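Local coordinates for putative dienelactone hydrolase (Klebsiella pneumoniae subsp. pneumoniae MGH 78578, PDB 3F67), which is a putative hydrolase of the dienelactone hydrolase family, with an alpha/beta-hydrolase fold, and probably acts on ester bonds, at residues 143-151 and 175-183; 161-172 and 190-201. All blocks are in the same frame, centred on the assembly; numbering follows the deposited sequence.

How the interactions relate
Interactions 1 and 2 lie about 15 Å apart between their centres and interleave along the chain, in the order 143-151, 161-172, 175-183, 190-201. Interaction 1 joins the C-terminal ends of the neighbouring parallel strands 141-145 and 172-177 and the loops that follow them; interaction 2 packs the short helix 161-164, which lies in the connection between those strands, against helix 185-197. The two meet directly: L149 O lies 3.1 Å from V162 N, probably a hydrogen bond, and V150 packs on V162. The loop after strand 141-145 thus connects the helix pair with the strand ends, and the loop after strand 172-177 carries D180, probably the acid of a Cys-His-Asp triad.

Interaction 1: 143-151 and 175-183; sequences VAWYGKLVG and LYGAKDASI
The hydroxyl of Y176 donates to the carbonyl oxygen of G147, with OH and O 2.6 Å apart; it approaches in the carbonyl plane, on a lone pair, and W130 NE1 also bonds to OH. Two backbone bonds join the strands, L175 N to A144 O (2.8 Å) and Y146 N to L175 O (2.9 Å). On the loop beyond strand 172-177, D180 OD1 accepts S182 OG at 2.7 Å through its syn lone pair and takes a weak bond from S182 N. The other oxygen, OD2, is bonded to H212 ND1. With C123, these two residues have the geometry of a Cys-His-Asp triad, consistent with the catalytic apparatus of the dienelactone hydrolase family; here the acid sits on a loop after a parallel strand near one side of the alpha/beta-hydrolase sheet. Strands 141-145 and 172-177 are parallel neighbours, joined in a beta-alpha-beta unit, and their short segments run at 16° to each other. Where W145 pairs with L175, both side chains project from one face of the sheet and lie alongside each other. CD1 of L175 sits over the centre of the six-membered ring of W145, a CH-pi contact 3.5 Å from the centroid and 7° off its normal; the same methyl meets V143 CG1, which its chi1 of 179° sets anti to the backbone N. A second CH-pi contact places Y146 CA over one face of the Y176 ring, while G147 O lies at that ring's edge. L149 crosses the end of the same ring, its CD2 3.4 Å from Y176 OH. Farther along, CD1 of I183 presses on the backbone of Y146 and G147, 3.4 Å from Y146 O.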
loop_
_atom_site.group_PDB
_atom_site.type_symbol
_atom_site.label_atom_id
_atom_site.label_comp_id
_atom_site.label_asym_id
_atom_site.label_seq_id
_atom_site.Cartn_x
_atom_site.Cartn_y
_atom_site.Cartn_z
ATOM N N VAL A 143 -4.393 4.018 -3.635
ATOM C CA VAL A 143 -5.549 3.368 -2.975
ATOM C C VAL A 143 -5.074 2.753 -1.663
ATOM O O VAL A 143 -4.259 1.810 -1.668
ATOM C CB VAL A 143 -6.221 2.297 -3.893
ATOM C CG1 VAL A 143 -7.429 1.613 -3.147
ATOM C CG2 VAL A 143 -6.739 3.021 -5.201
ATOM N N ALA A 144 -5.601 3.281 -0.543
ATOM C CA ALA A 144 -5.147 2.861 0.807
ATOM C C ALA A 144 -6.269 2.010 1.394
ATOM O O ALA A 144 -7.433 2.469 1.487
ATOM C CB ALA A 144 -4.923 4.095 1.653
ATOM N N TRP A 145 -5.949 0.777 1.788
ATOM C CA TRP A 145 -6.950 -0.069 2.425
ATOM C C TRP A 145 -6.711 -0.103 3.929
ATOM O O TRP A 145 -5.667 -0.550 4.371
ATOM C CB TRP A 145 -6.865 -1.491 1.931
ATOM C CG TRP A 145 -6.995 -1.690 0.424
ATOM C CD1 TRP A 145 -6.097 -1.281 -0.556
ATOM C CD2 TRP A 145 -8.023 -2.456 -0.256
ATOM N NE1 TRP A 145 -6.541 -1.734 -1.800
ATOM C CE2 TRP A 145 -7.690 -2.473 -1.633
ATOM C CE3 TRP A 145 -9.187 -3.127 0.182
ATOM C CZ2 TRP A 145 -8.517 -3.135 -2.622
ATOM C CZ3 TRP A 145 -9.984 -3.846 -0.757
ATOM C CH2 TRP A 145 -9.637 -3.827 -2.151
ATOM N N TYR A 146 -7.712 0.363 4.671
ATOM C CA TYR A 146 -7.759 0.349 6.155
ATOM C C TYR A 146 -6.390 0.597 6.786
ATOM O O TYR A 146 -5.871 -0.247 7.550
ATOM C CB TYR A 146 -8.401 -0.955 6.660
ATOM C CG TYR A 146 -8.202 -2.194 5.799
ATOM C CD1 TYR A 146 -7.056 -2.992 5.932
ATOM C CD2 TYR A 146 -9.192 -2.608 4.912
ATOM C CE1 TYR A 146 -6.880 -4.144 5.169
ATOM C CE2 TYR A 146 -9.034 -3.785 4.158
ATOM C CZ TYR A 146 -7.895 -4.520 4.277
ATOM O OH TYR A 146 -7.739 -5.660 3.550
ATOM N N GLY A 147 -5.822 1.763 6.461
ATOM C CA GLY A 147 -4.582 2.268 7.062
ATOM C C GLY A 147 -4.918 3.231 8.206
ATOM O O GLY A 147 -5.759 4.132 8.044
ATOM N N LYS A 148 -4.246 3.065 9.346
ATOM C CA LYS A 148 -4.404 3.970 10.492
ATOM C C LYS A 148 -4.255 5.421 10.080
ATOM O O LYS A 148 -3.295 5.759 9.374
ATOM C CB LYS A 148 -3.318 3.682 11.536
ATOM C CG LYS A 148 -3.241 4.753 12.593
ATOM C CD LYS A 148 -1.840 4.844 13.246
ATOM C CE LYS A 148 -1.290 3.470 13.435
ATOM N NZ LYS A 148 -2.317 2.641 14.128
ATOM N N LEU A 149 -5.176 6.281 10.539
ATOM C CA LEU A 149 -5.221 7.698 10.124
ATOM C C LEU A 149 -4.683 8.703 11.143
ATOM O O LEU A 149 -4.161 9.770 10.775
ATOM C CB LEU A 149 -6.685 8.060 9.840
ATOM C CG LEU A 149 -7.259 7.233 8.652
ATOM C CD1 LEU A 149 -8.780 7.478 8.616
ATOM C CD2 LEU A 149 -6.654 7.633 7.261
ATOM N N VAL A 150 -4.886 8.370 12.408
ATOM C CA VAL A 150 -4.499 9.231 13.538
ATOM C C VAL A 150 -3.805 8.334 14.530
ATOM O O VAL A 150 -3.938 7.105 14.525
ATOM C CB VAL A 150 -5.710 10.003 14.239
ATOM C CG1 VAL A 150 -5.370 11.459 14.385
ATOM C CG2 VAL A 150 -6.935 9.934 13.493
ATOM N N GLY A 151 -2.944 8.917 15.331
ATOM C CA GLY A 151 -2.138 8.090 16.197
ATOM C C GLY A 151 -1.307 8.986 17.095
ATOM O O GLY A 151 -1.196 10.201 16.889
ATOM N N LEU A 175 -10.246 2.688 1.411
ATOM C CA LEU A 175 -11.294 1.644 1.518
ATOM C C LEU A 175 -11.261 1.148 2.966
ATOM O O LEU A 175 -10.289 0.515 3.388
ATOM C CB LEU A 175 -10.958 0.501 0.518
ATOM C CG LEU A 175 -10.954 0.981 -0.953
ATOM C CD1 LEU A 175 -10.373 -0.128 -1.874
ATOM C CD2 LEU A 175 -12.415 1.388 -1.437
ATOM N N TYR A 176 -12.320 1.461 3.734
ATOM C CA TYR A 176 -12.295 1.303 5.196
ATOM C C TYR A 176 -13.500 0.465 5.644
ATOM O O TYR A 176 -14.541 0.452 4.961
ATOM C CB TYR A 176 -12.269 2.702 5.861
ATOM C CG TYR A 176 -10.843 3.248 5.849
ATOM C CD1 TYR A 176 -10.219 3.609 4.630
ATOM C CD2 TYR A 176 -10.112 3.379 7.040
ATOM C CE1 TYR A 176 -8.921 4.042 4.591
ATOM C CE2 TYR A 176 -8.773 3.839 7.025
ATOM C CZ TYR A 176 -8.196 4.178 5.797
ATOM O OH TYR A 176 -6.873 4.579 5.742
ATOM N N GLY A 177 -13.344 -0.244 6.764
ATOM C CA GLY A 177 -14.446 -1.061 7.306
ATOM C C GLY A 177 -15.114 -0.405 8.529
ATOM O O GLY A 177 -14.434 -0.011 9.483
ATOM N N ALA A 178 -16.429 -0.298 8.493
ATOM C CA ALA A 178 -17.190 0.281 9.619
ATOM C C ALA A 178 -17.010 -0.497 10.918
ATOM O O ALA A 178 -17.055 0.103 12.000
ATOM C CB ALA A 178 -18.677 0.396 9.266
ATOM N N LYS A 179 -16.814 -1.816 10.833
ATOM C CA LYS A 179 -16.668 -2.655 12.032
ATOM C C LYS A 179 -15.239 -2.734 12.545
ATOM O O LYS A 179 -14.962 -3.481 13.478
ATOM C CB LYS A 179 -17.189 -4.073 11.781
ATOM C CG LYS A 179 -18.532 -4.111 11.102
ATOM C CD LYS A 179 -19.603 -4.558 12.000
ATOM C CE LYS A 179 -20.885 -4.752 11.218
ATOM N NZ LYS A 179 -21.747 -5.710 11.964
ATOM N N ASP A 180 -14.325 -1.967 11.930
ATOM C CA ASP A 180 -12.916 -1.996 12.302
ATOM C C ASP A 180 -12.682 -1.187 13.597
ATOM O O ASP A 180 -12.658 0.064 13.587
ATOM C CB ASP A 180 -12.089 -1.409 11.128
ATOM C CG ASP A 180 -10.607 -1.474 11.360
ATOM O OD1 ASP A 180 -10.183 -1.848 12.483
ATOM O OD2 ASP A 180 -9.847 -1.130 10.422
ATOM N N ALA A 181 -12.550 -1.916 14.712
ATOM C CA ALA A 181 -12.333 -1.312 16.038
ATOM C C ALA A 181 -10.988 -0.594 16.104
ATOM O O ALA A 181 -10.840 0.367 16.878
ATOM C CB ALA A 181 -12.383 -2.378 17.119
ATOM N N SER A 182 -10.021 -1.052 15.304
ATOM C CA SER A 182 -8.685 -0.435 15.291
ATOM C C SER A 182 -8.664 0.930 14.570
ATOM O O SER A 182 -7.720 1.708 14.760
ATOM C CB SER A 182 -7.624 -1.371 14.707
ATOM O OG SER A 182 -7.678 -1.401 13.304
ATOM N N ILE A 183 -9.690 1.202 13.752
ATOM C CA ILE A 183 -9.825 2.486 13.030
ATOM C C ILE A 183 -11.251 2.993 13.208
ATOM O O ILE A 183 -12.107 2.837 12.326
ATOM C CB ILE A 183 -9.411 2.352 11.523
ATOM C CG1 ILE A 183 -7.989 1.785 11.431
ATOM C CG2 ILE A 183 -9.562 3.700 10.748
ATOM C CD1 ILE A 183 -7.534 1.439 10.005
#

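Interaction 2: 161-172 and 190-201; sequences PVDIAVDLNAPV and TMRQALRAANAT
The short helix 161-164 and the turn after it run beside helix 185-197, with the CA atoms of V162 and M191 5.3 Å apart and those of V166 and A198 4.8 Å apart. Small side chains allow this closeness: A165 CB meets A194 CB at 3.8 Å, and the methyl of A198 rests against A165 O. At one end the selenomethionine M191 bends toward P161 and V162; its CG is anti to the backbone N, and the turn at chi2 (68°) brings SE against the P161-V162 peptide and CE to 3.6 Å from P161 CB. In the conformer described, CG1 of V162 crosses this selenium at 3.9 Å and reaches CG2 of T190. The two helices belong to the layer that flanks this part of the alpha/beta-hydrolase sheet, where W130 of helix 124-133 also touches M191. Helix 185-197 finishes in a Schellman motif: N199 has positive phi, and A200 N bonds back to L195 O, turning the chain toward strand 202-207. Around this exit, L168 extends CD1 to L195 CD2 (3.5 Å) and, less closely, to the methyl of A200. At the far end the segments come together as extended chains, where V172 N donates to T201 O at 3.2 Å, with an angle of 153° at the hydrogen. That oxygen also receives a CA-H...O contact from P171 and a hydrogen from a water, which gives its other hydrogen to A170 O and so bridges the two carbonyls. Alongside, CG2 of T201 lies against the P171 ring, 3.7 Å from its CB.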
loop_
_atom_site.group_PDB
_atom_site.type_symbol
_atom_site.label_atom_id
_atom_site.label_comp_id
_atom_site.label_asym_id
_atom_site.label_seq_id
_atom_site.Cartn_x
_atom_site.Cartn_y
_atom_site.Cartn_z
ATOM N N PRO A 161 -1.455 10.104 8.575
ATOM C CA PRO A 161 -2.159 10.641 7.426
ATOM C C PRO A 161 -2.860 11.981 7.713
ATOM O O PRO A 161 -2.858 12.860 6.839
ATOM C CB PRO A 161 -3.119 9.492 7.022
ATOM C CG PRO A 161 -2.294 8.232 7.389
ATOM C CD PRO A 161 -1.634 8.631 8.711
ATOM N N VAL A 162 -3.418 12.156 8.918
ATOM C CA VAL A 162 -4.120 13.426 9.195
ATOM C C VAL A 162 -3.160 14.591 9.033
ATOM O O VAL A 162 -3.563 15.645 8.573
ATOM C CB VAL A 162 -4.785 13.488 10.584
ATOM C CG1 VAL A 162 -6.064 12.627 10.624
ATOM C CG2 VAL A 162 -3.800 13.117 11.669
ATOM N N ASP A 163 -1.884 14.375 9.378
ATOM C CA ASP A 163 -0.849 15.473 9.346
ATOM C C ASP A 163 -0.382 15.866 7.944
ATOM O O ASP A 163 0.132 16.980 7.726
ATOM C CB ASP A 163 0.398 15.043 10.141
ATOM C CG ASP A 163 0.096 14.745 11.558
ATOM O OD1 ASP A 163 -0.528 15.609 12.247
ATOM O OD2 ASP A 163 0.442 13.648 12.020
ATOM N N ILE A 164 -0.515 14.930 6.994
ATOM C CA ILE A 164 0.063 15.142 5.664
ATOM C C ILE A 164 -0.961 15.386 4.602
ATOM O O ILE A 164 -0.609 15.609 3.454
ATOM C CB ILE A 164 1.051 14.008 5.256
ATOM C CG1 ILE A 164 0.452 12.600 5.406
ATOM C CG2 ILE A 164 2.251 14.086 6.163
ATOM C CD1 ILE A 164 -0.597 12.210 4.371
ATOM N N ALA A 165 -2.244 15.391 4.997
ATOM C CA ALA A 165 -3.322 15.627 4.041
ATOM C C ALA A 165 -2.998 16.909 3.258
ATOM O O ALA A 165 -3.182 17.038 2.047
ATOM C CB ALA A 165 -4.701 15.725 4.777
ATOM N N VAL A 166 -2.452 17.872 3.983
ATOM C CA VAL A 166 -2.045 19.101 3.398
ATOM C C VAL A 166 -1.020 19.020 2.240
ATOM O O VAL A 166 -0.993 19.901 1.385
ATOM C CB VAL A 166 -1.553 20.084 4.550
ATOM C CG1 VAL A 166 -0.524 19.397 5.473
ATOM C CG2 VAL A 166 -1.047 21.386 3.960
ATOM N N ASP A 167 -0.203 17.957 2.203
ATOM C CA ASP A 167 0.923 17.795 1.243
ATOM C C ASP A 167 0.612 16.718 0.169
ATOM O O ASP A 167 1.442 16.416 -0.670
ATOM C CB ASP A 167 2.212 17.376 1.989
ATOM C CG ASP A 167 2.737 18.466 2.922
ATOM O OD1 ASP A 167 2.525 19.661 2.652
ATOM O OD2 ASP A 167 3.362 18.124 3.932
ATOM N N LEU A 168 -0.601 16.181 0.186
ATOM C CA LEU A 168 -0.986 15.171 -0.824
ATOM C C LEU A 168 -0.802 15.660 -2.284
ATOM O O LEU A 168 -1.195 16.797 -2.637
ATOM C CB LEU A 168 -2.417 14.677 -0.565
ATOM C CG LEU A 168 -2.579 13.786 0.656
ATOM C CD1 LEU A 168 -4.079 13.619 0.987
ATOM C CD2 LEU A 168 -1.832 12.378 0.516
ATOM N N ASN A 169 -0.182 14.797 -3.095
ATOM C CA ASN A 169 0.255 15.103 -4.470
ATOM C C ASN A 169 -0.634 14.439 -5.520
ATOM O O ASN A 169 -0.606 14.836 -6.682
ATOM C CB ASN A 169 1.688 14.595 -4.726
ATOM C CG ASN A 169 2.723 15.257 -3.830
ATOM O OD1 ASN A 169 3.510 14.585 -3.156
ATOM N ND2 ASN A 169 2.732 16.569 -3.827
ATOM N N ALA A 170 -1.372 13.409 -5.096
ATOM C CA ALA A 170 -2.083 12.471 -5.981
ATOM C C ALA A 170 -3.434 12.146 -5.365
ATOM O O ALA A 170 -3.568 12.177 -4.120
ATOM C CB ALA A 170 -1.286 11.147 -6.086
ATOM N N PRO A 171 -4.457 11.835 -6.210
ATOM C CA PRO A 171 -5.766 11.424 -5.689
ATOM C C PRO A 171 -5.673 10.117 -4.907
ATOM O O PRO A 171 -5.080 9.143 -5.422
ATOM C CB PRO A 171 -6.618 11.198 -6.972
ATOM C CG PRO A 171 -5.895 11.941 -8.025
ATOM C CD PRO A 171 -4.447 11.906 -7.688
ATOM N N VAL A 172 -6.234 10.105 -3.690
ATOM C CA VAL A 172 -6.164 8.909 -2.847
ATOM C C VAL A 172 -7.555 8.439 -2.558
ATOM O O VAL A 172 -8.398 9.220 -2.121
ATOM C CB VAL A 172 -5.491 9.185 -1.480
ATOM C CG1 VAL A 172 -5.367 7.887 -0.739
ATOM C CG2 VAL A 172 -4.084 9.808 -1.670
ATOM N N THR A 190 -12.039 12.761 11.462
ATOM C CA THR A 190 -10.880 13.637 11.614
ATOM C C THR A 190 -10.129 13.726 10.286
ATOM O O THR A 190 -9.724 14.806 9.864
ATOM C CB THR A 190 -9.930 13.123 12.735
ATOM O OG1 THR A 190 -10.673 13.034 13.958
ATOM C CG2 THR A 190 -8.755 14.044 12.930
HETATM N N MSE A 191 -9.967 12.589 9.617
HETATM C CA MSE A 191 -9.255 12.596 8.352
HETATM C C MSE A 191 -10.039 13.350 7.264
HETATM O O MSE A 191 -9.448 14.119 6.482
HETATM C CB MSE A 191 -8.986 11.151 7.888
HETATM C CG MSE A 191 -8.223 11.122 6.588
HETATM SE SE MSE A 191 -6.381 11.789 6.845
HETATM C CE MSE A 191 -5.633 11.278 5.145
ATOM N N ARG A 192 -11.360 13.181 7.242
ATOM C CA ARG A 192 -12.181 13.931 6.294
ATOM C C ARG A 192 -12.084 15.427 6.530
ATOM O O ARG A 192 -12.072 16.189 5.563
ATOM C CB ARG A 192 -13.656 13.483 6.323
ATOM C CG ARG A 192 -13.831 12.108 5.674
ATOM C CD ARG A 192 -15.255 11.577 5.861
ATOM N NE ARG A 192 -15.464 10.408 4.992
ATOM C CZ ARG A 192 -16.335 9.438 5.244
ATOM N NH1 ARG A 192 -17.084 9.449 6.350
ATOM N NH2 ARG A 192 -16.473 8.459 4.383
ATOM N N GLN A 193 -12.010 15.851 7.799
ATOM C CA GLN A 193 -11.799 17.254 8.105
ATOM C C GLN A 193 -10.460 17.709 7.541
ATOM O O GLN A 193 -10.390 18.809 6.983
ATOM C CB GLN A 193 -11.871 17.555 9.618
ATOM C CG GLN A 193 -13.254 17.461 10.206
ATOM C CD GLN A 193 -13.269 17.847 11.694
ATOM O OE1 GLN A 193 -12.211 18.114 12.302
ATOM N NE2 GLN A 193 -14.447 17.808 12.297
ATOM N N ALA A 194 -9.426 16.889 7.694
ATOM C CA ALA A 194 -8.085 17.255 7.262
ATOM C C ALA A 194 -8.068 17.377 5.719
ATOM O O ALA A 194 -7.495 18.316 5.173
ATOM C CB ALA A 194 -7.060 16.213 7.737
ATOM N N LEU A 195 -8.725 16.440 5.055
ATOM C CA LEU A 195 -8.785 16.438 3.565
ATOM C C LEU A 195 -9.569 17.647 3.019
ATOM O O LEU A 195 -9.162 18.294 2.033
ATOM C CB LEU A 195 -9.403 15.135 3.086
ATOM C CG LEU A 195 -8.556 13.892 3.331
ATOM C CD1 LEU A 195 -9.405 12.602 3.132
ATOM C CD2 LEU A 195 -7.264 13.900 2.462
ATOM N N ARG A 196 -10.691 17.968 3.668
ATOM C CA ARG A 196 -11.439 19.143 3.267
ATOM C C ARG A 196 -10.648 20.433 3.476
ATOM O O ARG A 196 -10.661 21.307 2.597
ATOM C CB ARG A 196 -12.764 19.223 4.025
ATOM C CG ARG A 196 -13.761 18.166 3.620
ATOM C CD ARG A 196 -15.171 18.498 4.157
ATOM N NE ARG A 196 -15.240 18.366 5.619
ATOM C CZ ARG A 196 -15.630 17.257 6.249
ATOM N NH1 ARG A 196 -15.983 16.185 5.550
ATOM N NH2 ARG A 196 -15.658 17.216 7.571
ATOM N N ALA A 197 -9.950 20.547 4.619
ATOM C CA ALA A 197 -9.181 21.760 4.924
ATOM C C ALA A 197 -8.059 21.931 3.895
ATOM O O ALA A 197 -7.666 23.058 3.563
ATOM C CB ALA A 197 -8.573 21.675 6.311
ATOM N N ALA A 198 -7.532 20.799 3.444
ATOM C CA ALA A 198 -6.459 20.752 2.455
ATOM C C ALA A 198 -6.931 20.927 0.998
ATOM O O ALA A 198 -6.077 21.083 0.099
ATOM C CB ALA A 198 -5.704 19.422 2.591
ATOM N N ASN A 199 -8.253 20.965 0.789
ATOM C CA ASN A 199 -8.913 20.722 -0.521
ATOM C C ASN A 199 -8.153 19.691 -1.356
ATOM O O ASN A 199 -7.701 19.976 -2.478
ATOM C CB ASN A 199 -9.200 22.010 -1.317
ATOM C CG ASN A 199 -10.660 22.080 -1.830
ATOM O OD1 ASN A 199 -11.107 21.249 -2.622
ATOM N ND2 ASN A 199 -11.398 23.078 -1.361
ATOM N N ALA A 200 -8.007 18.505 -0.770
ATOM C CA ALA A 200 -7.331 17.379 -1.402
ATOM C C ALA A 200 -8.340 16.653 -2.303
ATOM O O ALA A 200 -9.556 16.717 -2.055
ATOM C CB ALA A 200 -6.761 16.446 -0.331
ATOM N N THR A 201 -7.859 16.014 -3.374
ATOM C CA THR A 201 -8.708 15.084 -4.135
ATOM C C THR A 201 -8.594 13.713 -3.480
ATOM O O THR A 201 -7.553 13.060 -3.580
ATOM C CB THR A 201 -8.229 15.011 -5.595
ATOM O OG1 THR A 201 -8.418 16.304 -6.180
ATOM C CG2 THR A 201 -9.048 13.965 -6.399
HETATM O O HOH W 1 -5.127 13.581 -2.523
#